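Local atomic coordinates of Tll1590 protein (Thermosynechococcus elongatus, PDB entry 6LDQ), a protein that is a sucrose-phosphate synthase family protein, a glycosyltransferase of the GT-B type with a Rossmann-like domain. Residues W131-H136 and K161-N166; A179-W184 and G189-I194; A39-G44 and P66-I71. All coordinates share one frame; numbering follows the deposited sequence.

Contact 1 of 3, residues W131-H136 and K161-N166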
# COMPACT_ATOMS: atom_id res chain seq x y z
N TRP A 131 5.82 -3.50 6.80
CA TRP A 131 5.57 -2.76 5.57
C TRP A 131 5.63 -3.72 4.39
O TRP A 131 6.68 -4.29 4.10
CB TRP A 131 6.58 -1.62 5.41
CG TRP A 131 6.43 -0.83 4.14
CD1 TRP A 131 5.30 -0.65 3.39
CD2 TRP A 131 7.46 -0.08 3.47
NE1 TRP A 131 5.57 0.14 2.30
CE2 TRP A 131 6.89 0.50 2.33
CE3 TRP A 131 8.82 0.14 3.73
CZ2 TRP A 131 7.62 1.30 1.44
CZ3 TRP A 131 9.55 0.92 2.83
CH2 TRP A 131 8.95 1.48 1.71
N LEU A 132 4.49 -3.91 3.72
CA LEU A 132 4.46 -4.67 2.49
C LEU A 132 4.16 -3.74 1.33
O LEU A 132 3.40 -2.78 1.47
CB LEU A 132 3.39 -5.76 2.50
CG LEU A 132 3.64 -6.88 3.51
CD1 LEU A 132 2.84 -6.53 4.74
CD2 LEU A 132 3.26 -8.24 2.93
N HIS A 133 4.73 -4.04 0.17
CA HIS A 133 4.50 -3.21 -0.99
C HIS A 133 4.21 -4.07 -2.20
O HIS A 133 4.93 -5.04 -2.47
CB HIS A 133 5.67 -2.30 -1.27
CG HIS A 133 5.33 -1.27 -2.29
ND1 HIS A 133 4.98 0.01 -1.97
CD2 HIS A 133 5.13 -1.39 -3.62
CE1 HIS A 133 4.68 0.67 -3.07
NE2 HIS A 133 4.78 -0.15 -4.09
N THR A 134 3.16 -3.72 -2.93
CA THR A 134 2.85 -4.33 -4.21
C THR A 134 3.41 -3.49 -5.36
O THR A 134 3.09 -2.30 -5.49
CB THR A 134 1.35 -4.51 -4.37
OG1 THR A 134 0.88 -5.46 -3.39
CG2 THR A 134 1.05 -5.01 -5.78
N TYR A 135 4.23 -4.12 -6.19
CA TYR A 135 4.84 -3.53 -7.38
C TYR A 135 3.89 -3.55 -8.57
O TYR A 135 3.14 -4.50 -8.75
CB TYR A 135 6.09 -4.32 -7.79
CG TYR A 135 6.61 -3.81 -9.12
CD1 TYR A 135 7.08 -2.54 -9.21
CD2 TYR A 135 6.56 -4.56 -10.28
CE1 TYR A 135 7.56 -1.98 -10.36
CE2 TYR A 135 7.05 -4.01 -11.49
CZ TYR A 135 7.54 -2.70 -11.48
OH TYR A 135 8.01 -2.06 -12.59
N HIS A 136 3.95 -2.51 -9.41
CA HIS A 136 3.33 -2.59 -10.73
C HIS A 136 4.18 -1.86 -11.76
O HIS A 136 4.74 -0.80 -11.49
CB HIS A 136 1.92 -1.99 -10.82
CG HIS A 136 1.00 -2.42 -9.72
ND1 HIS A 136 0.31 -3.61 -9.75
CD2 HIS A 136 0.67 -1.81 -8.56
CE1 HIS A 136 -0.42 -3.72 -8.65
NE2 HIS A 136 -0.22 -2.64 -7.91
N LYS A 161 14.19 1.45 -5.66
CA LYS A 161 15.30 0.81 -4.97
C LYS A 161 15.14 0.94 -3.45
O LYS A 161 15.31 -0.04 -2.70
CB LYS A 161 16.63 1.41 -5.43
CG LYS A 161 17.04 1.00 -6.85
CD LYS A 161 18.29 1.75 -7.26
CE LYS A 161 18.61 1.47 -8.72
NZ LYS A 161 19.95 2.00 -9.05
N ALA A 162 14.81 2.14 -2.98
CA ALA A 162 14.67 2.35 -1.54
C ALA A 162 13.58 1.46 -0.96
O ALA A 162 13.71 0.97 0.17
CB ALA A 162 14.37 3.82 -1.23
N ILE A 163 12.51 1.24 -1.71
CA ILE A 163 11.42 0.41 -1.22
C ILE A 163 11.85 -1.05 -1.15
O ILE A 163 11.66 -1.72 -0.13
CB ILE A 163 10.18 0.59 -2.10
CG1 ILE A 163 9.61 2.00 -1.95
CG2 ILE A 163 9.10 -0.42 -1.69
CD1 ILE A 163 8.74 2.41 -3.11
N LEU A 164 12.48 -1.55 -2.22
CA LEU A 164 12.95 -2.93 -2.21
C LEU A 164 13.90 -3.18 -1.05
O LEU A 164 13.88 -4.26 -0.44
CB LEU A 164 13.63 -3.26 -3.54
CG LEU A 164 12.68 -3.54 -4.70
CD1 LEU A 164 13.45 -3.41 -6.03
CD2 LEU A 164 12.06 -4.93 -4.55
N GLU A 165 14.72 -2.18 -0.71
CA GLU A 165 15.74 -2.36 0.32
C GLU A 165 15.18 -2.32 1.74
O GLU A 165 15.77 -2.92 2.64
CB GLU A 165 16.82 -1.28 0.17
CG GLU A 165 17.71 -1.47 -1.03
CD GLU A 165 18.57 -0.25 -1.29
OE1 GLU A 165 18.19 0.85 -0.85
OE2 GLU A 165 19.62 -0.40 -1.95
N ASN A 166 14.08 -1.62 1.97
CA ASN A 166 13.62 -1.38 3.33
C ASN A 166 12.26 -1.97 3.65
O ASN A 166 11.93 -2.08 4.84
CB ASN A 166 13.58 0.13 3.62
CG ASN A 166 14.96 0.73 3.74
OD1 ASN A 166 15.53 0.77 4.83
ND2 ASN A 166 15.50 1.21 2.62

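Contact 2 of 3, residues A179-W184 and G189-I194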
# COMPACT_ATOMS: atom_id res chain seq x y z
N ALA A 179 10.81 -10.26 -13.42
CA ALA A 179 12.00 -10.27 -14.27
C ALA A 179 12.46 -8.85 -14.54
O ALA A 179 13.66 -8.55 -14.49
CB ALA A 179 11.70 -11.01 -15.57
N TYR A 180 11.51 -7.95 -14.81
CA TYR A 180 11.86 -6.55 -15.06
C TYR A 180 12.53 -5.94 -13.84
O TYR A 180 13.57 -5.27 -13.96
CB TYR A 180 10.62 -5.74 -15.44
CG TYR A 180 10.85 -4.26 -15.30
CD1 TYR A 180 11.52 -3.54 -16.28
CD2 TYR A 180 10.43 -3.57 -14.16
CE1 TYR A 180 11.76 -2.18 -16.15
CE2 TYR A 180 10.66 -2.20 -14.02
CZ TYR A 180 11.33 -1.51 -15.01
OH TYR A 180 11.55 -0.15 -14.88
N LEU A 181 11.92 -6.12 -12.67
CA LEU A 181 12.48 -5.56 -11.44
C LEU A 181 13.93 -5.98 -11.25
O LEU A 181 14.80 -5.16 -10.97
CB LEU A 181 11.63 -5.99 -10.24
CG LEU A 181 10.66 -5.02 -9.55
CD1 LEU A 181 9.99 -5.72 -8.37
CD2 LEU A 181 11.35 -3.73 -9.07
N ARG A 182 14.20 -7.27 -11.41
CA ARG A 182 15.54 -7.77 -11.14
C ARG A 182 16.51 -7.35 -12.23
O ARG A 182 17.71 -7.20 -11.96
CB ARG A 182 15.52 -9.29 -10.97
CG ARG A 182 15.29 -9.75 -9.52
CD ARG A 182 14.09 -9.01 -8.89
NE ARG A 182 13.76 -9.54 -7.56
CZ ARG A 182 14.02 -8.92 -6.42
NH1 ARG A 182 14.59 -7.72 -6.41
NH2 ARG A 182 13.71 -9.50 -5.27
N ARG A 183 16.02 -7.13 -13.45
CA ARG A 183 16.88 -6.73 -14.56
C ARG A 183 17.21 -5.24 -14.51
O ARG A 183 18.36 -4.85 -14.71
CB ARG A 183 16.21 -7.06 -15.90
CG ARG A 183 17.12 -7.03 -17.15
CD ARG A 183 16.39 -7.69 -18.33
NE ARG A 183 14.93 -7.59 -18.13
CZ ARG A 183 14.03 -7.38 -19.10
NH1 ARG A 183 14.41 -7.27 -20.38
NH2 ARG A 183 12.76 -7.29 -18.76
N TRP A 184 16.20 -4.41 -14.25
CA TRP A 184 16.33 -2.99 -14.49
C TRP A 184 16.34 -2.15 -13.23
O TRP A 184 16.82 -1.02 -13.27
CB TRP A 184 15.20 -2.51 -15.41
CG TRP A 184 15.31 -3.05 -16.79
CD1 TRP A 184 14.66 -4.14 -17.29
CD2 TRP A 184 16.13 -2.54 -17.85
NE1 TRP A 184 15.02 -4.33 -18.61
CE2 TRP A 184 15.92 -3.36 -18.97
CE3 TRP A 184 17.01 -1.46 -17.95
CZ2 TRP A 184 16.57 -3.15 -20.18
CZ3 TRP A 184 17.65 -1.24 -19.16
CH2 TRP A 184 17.43 -2.09 -20.26
N GLY A 189 16.03 -7.14 -1.78
CA GLY A 189 14.71 -7.28 -1.19
C GLY A 189 14.09 -8.65 -1.39
O GLY A 189 14.58 -9.49 -2.16
N GLN A 190 12.99 -8.88 -0.68
CA GLN A 190 12.22 -10.11 -0.79
C GLN A 190 10.97 -9.83 -1.62
O GLN A 190 10.16 -8.97 -1.27
CB GLN A 190 11.83 -10.64 0.60
CG GLN A 190 11.90 -12.17 0.72
CD GLN A 190 11.08 -12.71 1.88
OE1 GLN A 190 10.42 -11.96 2.60
NE2 GLN A 190 11.11 -14.04 2.06
N THR A 191 10.84 -10.53 -2.74
CA THR A 191 9.66 -10.47 -3.59
C THR A 191 8.86 -11.76 -3.44
O THR A 191 9.42 -12.84 -3.23
CB THR A 191 10.02 -10.24 -5.06
OG1 THR A 191 11.14 -11.08 -5.42
CG2 THR A 191 10.40 -8.76 -5.31
N ARG A 192 7.53 -11.64 -3.55
CA ARG A 192 6.65 -12.79 -3.51
C ARG A 192 5.63 -12.66 -4.63
O ARG A 192 5.17 -11.55 -4.92
CB ARG A 192 5.93 -12.90 -2.16
CG ARG A 192 6.86 -13.17 -1.01
CD ARG A 192 6.95 -14.66 -0.72
NE ARG A 192 8.23 -15.01 -0.11
CZ ARG A 192 8.53 -16.22 0.34
NH1 ARG A 192 7.64 -17.21 0.26
NH2 ARG A 192 9.72 -16.45 0.88
N LEU A 193 5.27 -13.79 -5.24
CA LEU A 193 4.36 -13.80 -6.38
C LEU A 193 2.93 -13.92 -5.87
O LEU A 193 2.56 -14.96 -5.31
CB LEU A 193 4.67 -14.96 -7.33
CG LEU A 193 3.81 -14.98 -8.59
CD1 LEU A 193 4.07 -13.71 -9.44
CD2 LEU A 193 4.10 -16.22 -9.42
N ILE A 194 2.14 -12.88 -6.07
CA ILE A 194 0.70 -12.94 -5.89
C ILE A 194 0.05 -12.47 -7.18
O ILE A 194 -0.02 -11.27 -7.46
CB ILE A 194 0.24 -12.09 -4.69
CG1 ILE A 194 1.13 -12.35 -3.47
CG2 ILE A 194 -1.23 -12.39 -4.37
CD1 ILE A 194 1.04 -13.75 -2.91

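Contact 3 of 3, residues A39-G44 and P66-I71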
# COMPACT_ATOMS: atom_id res chain seq x y z
N ALA A 39 -11.96 -8.02 0.30
CA ALA A 39 -11.79 -9.46 0.47
C ALA A 39 -11.00 -9.77 1.74
O ALA A 39 -11.34 -10.71 2.48
CB ALA A 39 -11.10 -10.06 -0.76
N LEU A 40 -9.99 -8.95 2.05
CA LEU A 40 -9.25 -9.15 3.30
C LEU A 40 -10.18 -9.08 4.51
O LEU A 40 -10.12 -9.93 5.40
CB LEU A 40 -8.15 -8.10 3.43
CG LEU A 40 -6.87 -8.35 2.62
CD1 LEU A 40 -6.03 -7.09 2.58
CD2 LEU A 40 -6.09 -9.51 3.23
N ALA A 41 -11.05 -8.07 4.55
CA ALA A 41 -11.96 -7.89 5.68
C ALA A 41 -12.97 -9.02 5.78
O ALA A 41 -13.34 -9.41 6.89
CB ALA A 41 -12.68 -6.55 5.57
N ALA A 42 -13.41 -9.55 4.64
CA ALA A 42 -14.22 -10.76 4.62
C ALA A 42 -13.55 -11.90 5.37
O ALA A 42 -14.22 -12.68 6.07
CB ALA A 42 -14.52 -11.18 3.18
N ALA A 43 -12.23 -12.04 5.23
CA ALA A 43 -11.46 -13.02 5.99
C ALA A 43 -11.18 -12.58 7.43
O ALA A 43 -10.53 -13.33 8.16
CB ALA A 43 -10.13 -13.32 5.29
N GLY A 44 -11.63 -11.40 7.84
CA GLY A 44 -11.56 -10.99 9.24
C GLY A 44 -10.60 -9.86 9.55
O GLY A 44 -10.49 -9.49 10.72
N PRO A 66 -18.48 -3.31 8.64
CA PRO A 66 -18.12 -2.85 10.00
C PRO A 66 -16.63 -2.70 10.26
O PRO A 66 -16.24 -1.94 11.16
CB PRO A 66 -18.71 -3.93 10.90
CG PRO A 66 -19.88 -4.43 10.16
CD PRO A 66 -19.53 -4.35 8.69
N HIS A 67 -15.77 -3.41 9.52
CA HIS A 67 -14.34 -3.28 9.74
C HIS A 67 -13.59 -2.97 8.46
O HIS A 67 -12.39 -3.23 8.38
CB HIS A 67 -13.77 -4.54 10.39
CG HIS A 67 -14.59 -5.07 11.52
ND1 HIS A 67 -15.43 -6.15 11.39
CD2 HIS A 67 -14.70 -4.66 12.81
CE1 HIS A 67 -16.03 -6.39 12.55
NE2 HIS A 67 -15.60 -5.50 13.43
N CYS A 68 -14.27 -2.42 7.45
CA CYS A 68 -13.64 -2.11 6.17
C CYS A 68 -14.16 -0.77 5.67
O CYS A 68 -15.37 -0.59 5.51
CB CYS A 68 -13.92 -3.22 5.14
SG CYS A 68 -13.35 -2.85 3.46
N ARG A 69 -13.25 0.17 5.39
CA ARG A 69 -13.65 1.47 4.86
C ARG A 69 -12.55 2.03 3.97
O ARG A 69 -11.38 1.65 4.08
CB ARG A 69 -13.95 2.47 5.98
CG ARG A 69 -12.83 2.62 6.98
CD ARG A 69 -13.27 3.35 8.26
NE ARG A 69 -12.11 3.62 9.10
CZ ARG A 69 -12.01 4.62 9.97
NH1 ARG A 69 -13.02 5.46 10.15
NH2 ARG A 69 -10.90 4.76 10.68
N THR A 70 -12.94 2.96 3.10
CA THR A 70 -12.01 3.78 2.33
C THR A 70 -12.01 5.18 2.93
O THR A 70 -13.08 5.73 3.22
CB THR A 70 -12.40 3.85 0.85
OG1 THR A 70 -12.51 2.53 0.33
CG2 THR A 70 -11.35 4.63 0.01
N ILE A 71 -10.82 5.74 3.13
CA ILE A 71 -10.64 7.11 3.61
C ILE A 71 -10.00 7.93 2.50
O ILE A 71 -8.97 7.54 1.94
CB ILE A 71 -9.79 7.12 4.90
CG1 ILE A 71 -10.62 6.59 6.08
CG2 ILE A 71 -9.28 8.51 5.18
CD1 ILE A 71 -9.80 5.92 7.17
O HOH W 1 -13.56 -7.72 9.14

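Contact 1 of 3, residues W131-H136 and K161-N166
Ile163 meets Trp131 and His133 at once, CG1 touching the indole and CG2 both rings. CG1 sits 3.8 Å from CH2 of Trp131, approaching the six-membered part of the indole obliquely, and the two side chains run at about a right angle to one another. The methyl CG2 divides itself between the rings: it is 3.9 Å from CZ2 of Trp131 and equally 3.9 Å from CG of His133, reaching the imidazole obliquely. With chi1 of Ile163 at -68°, CG2 stands anti to the backbone N and CG1 beside that nitrogen, which sets one branch between the rings and the other on the indole. Farther along the helix, Asn166 closes the outer rim of the indole, its backbone O 4.0 Å from CE3 and its CB 4.2 Å from CZ3 of Trp131. The amide of Asn166 turns back on its own helix instead: ND2 donates to the carbonyl O of Ala162 at 3.0 Å, almost straight at 171° and on a lone pair in the carbonyl plane. Thr111 OG1 on the neighbouring strand 108-112 binds Trp131 NE1 as well as His133 ND1, which should restrain how both rings are turned. Trp121 and Arg124 of helix 113-126 pack on the indole, and a thiocyanate ion lies about 3 Å from the His133 side chain. The axes of strand 131-134 and helix 161-166 approach to 9.4 Å, their directions 136° apart, as the helix packs on one side of the alpha/beta sheet. No hydrogen bond crosses between them; adhesion here is apolar, while the buried ring nitrogens Trp131 NE1 and His133 ND1 are satisfied by Thr111 of the adjacent strand.

Contact 2 of 3, residues A179-W184 and G189-I194
Leu181 and Thr191 make the nearest backbone approach, CA to CA 9.7 Å, between a helix with a wider pi-type turn at 181-184 and the short strand 191-193, so side chains must bridge the interval. Arg182 does most of this. Its chain bends at chi2 and carries the guanidinium to the strand, where NH2 donates twice. The bond to the carbonyl O of Gly189 is 3.2 Å long with an N-H...O angle of 141°; the oxygen lies near the edge of the guanidinium, tilted 16° from its plane, while the donor stands above the carbonyl plane. The second, to OG1 of Thr191 at 3.0 Å, is weak, bent to 133°. Thr191 arrives from the opposite direction and lays its methyl over one face of the guanidinium, CG2 3.4 Å from NH2 of Arg182. Beside this polar grip, CD1 of Leu181 touches the same methyl, CG2 of Thr191, at 4.3 Å. Glu178, one turn back on the helix, forms a salt bridge with Arg182 NE and a hydrogen bond with Thr191 OG1, while Ser186 O and Ala188 O receive NH1, tying the arginine to the intervening loop. The contact closes the beta-alpha-beta unit of strand 169-172, helix 175-185 and strand 191-193: on strand 169-172 Leu181 also packs on Val172 and Thr191 on Val170, and Leu181 reaches Leu164 of helix 153-166.

Contact 3 of 3, residues A39-G44 and P66-I71
Ala41 and Cys68 face each other across the gap between helix and strand with their CB atoms 3.6 Å apart. The Ala41 methyl points almost straight at Cys68 CB, whose own bond comes in at a slant, and the small side chains allow the backbones to come close, CA of Ala41 lying 6.0 Å from CA of Cys68. With chi1 at 173°, SG of Cys68 is anti to the backbone N and stands farther off, leaving CB to make the close contact. The same Ala41 methyl stays at a looser 4.4 Å from the carbonyl O of His67. The His67 side chain also starts toward the helix, but its ring is linked to it through a water. That water donates to the carbonyl O of Ala41 at 2.8 Å and accepts a weak, 3.3 Å bond from ND1 of His67, bridging the last helical turn and the residue just before the strand. CB of Pro66 lies 3.9 Å above one face of the His67 imidazole, toward the rim, and the ring also stacks with His46. The helix ends in a Schellman motif at Gly44, whose N binds the Ala41 O at 2.8 Å, so this carbonyl serves both the helix end and the water. The contact joins the C-terminal end of helix 32-42 to the beginning of strand 68-73; Cys68 packs on Met49 of strand 47-52, and on another side of the helix Ala39 and Leu40 meet helix 200-216.

All three contacts set a helix against the same mixed sheet, but at different depths. Contact 1 is the core one, on an interior strand, and is almost wholly apolar; contacts 2 and 3 are partly buried and lie on opposite sides of the chain's centre, about 28 Å between centres. Contact 2, at the outermost strand 191-193, relies on a charged side chain and its hydrogen bonds, whereas contact 3, near the other margin, combines one small apolar touch with a water bridge. Contacts 1 and 2 adjoin: Tyr135, just past the end of strand 130-134, packs on Tyr180 and Leu181 of helix 175-185. Contact 3 touches neither.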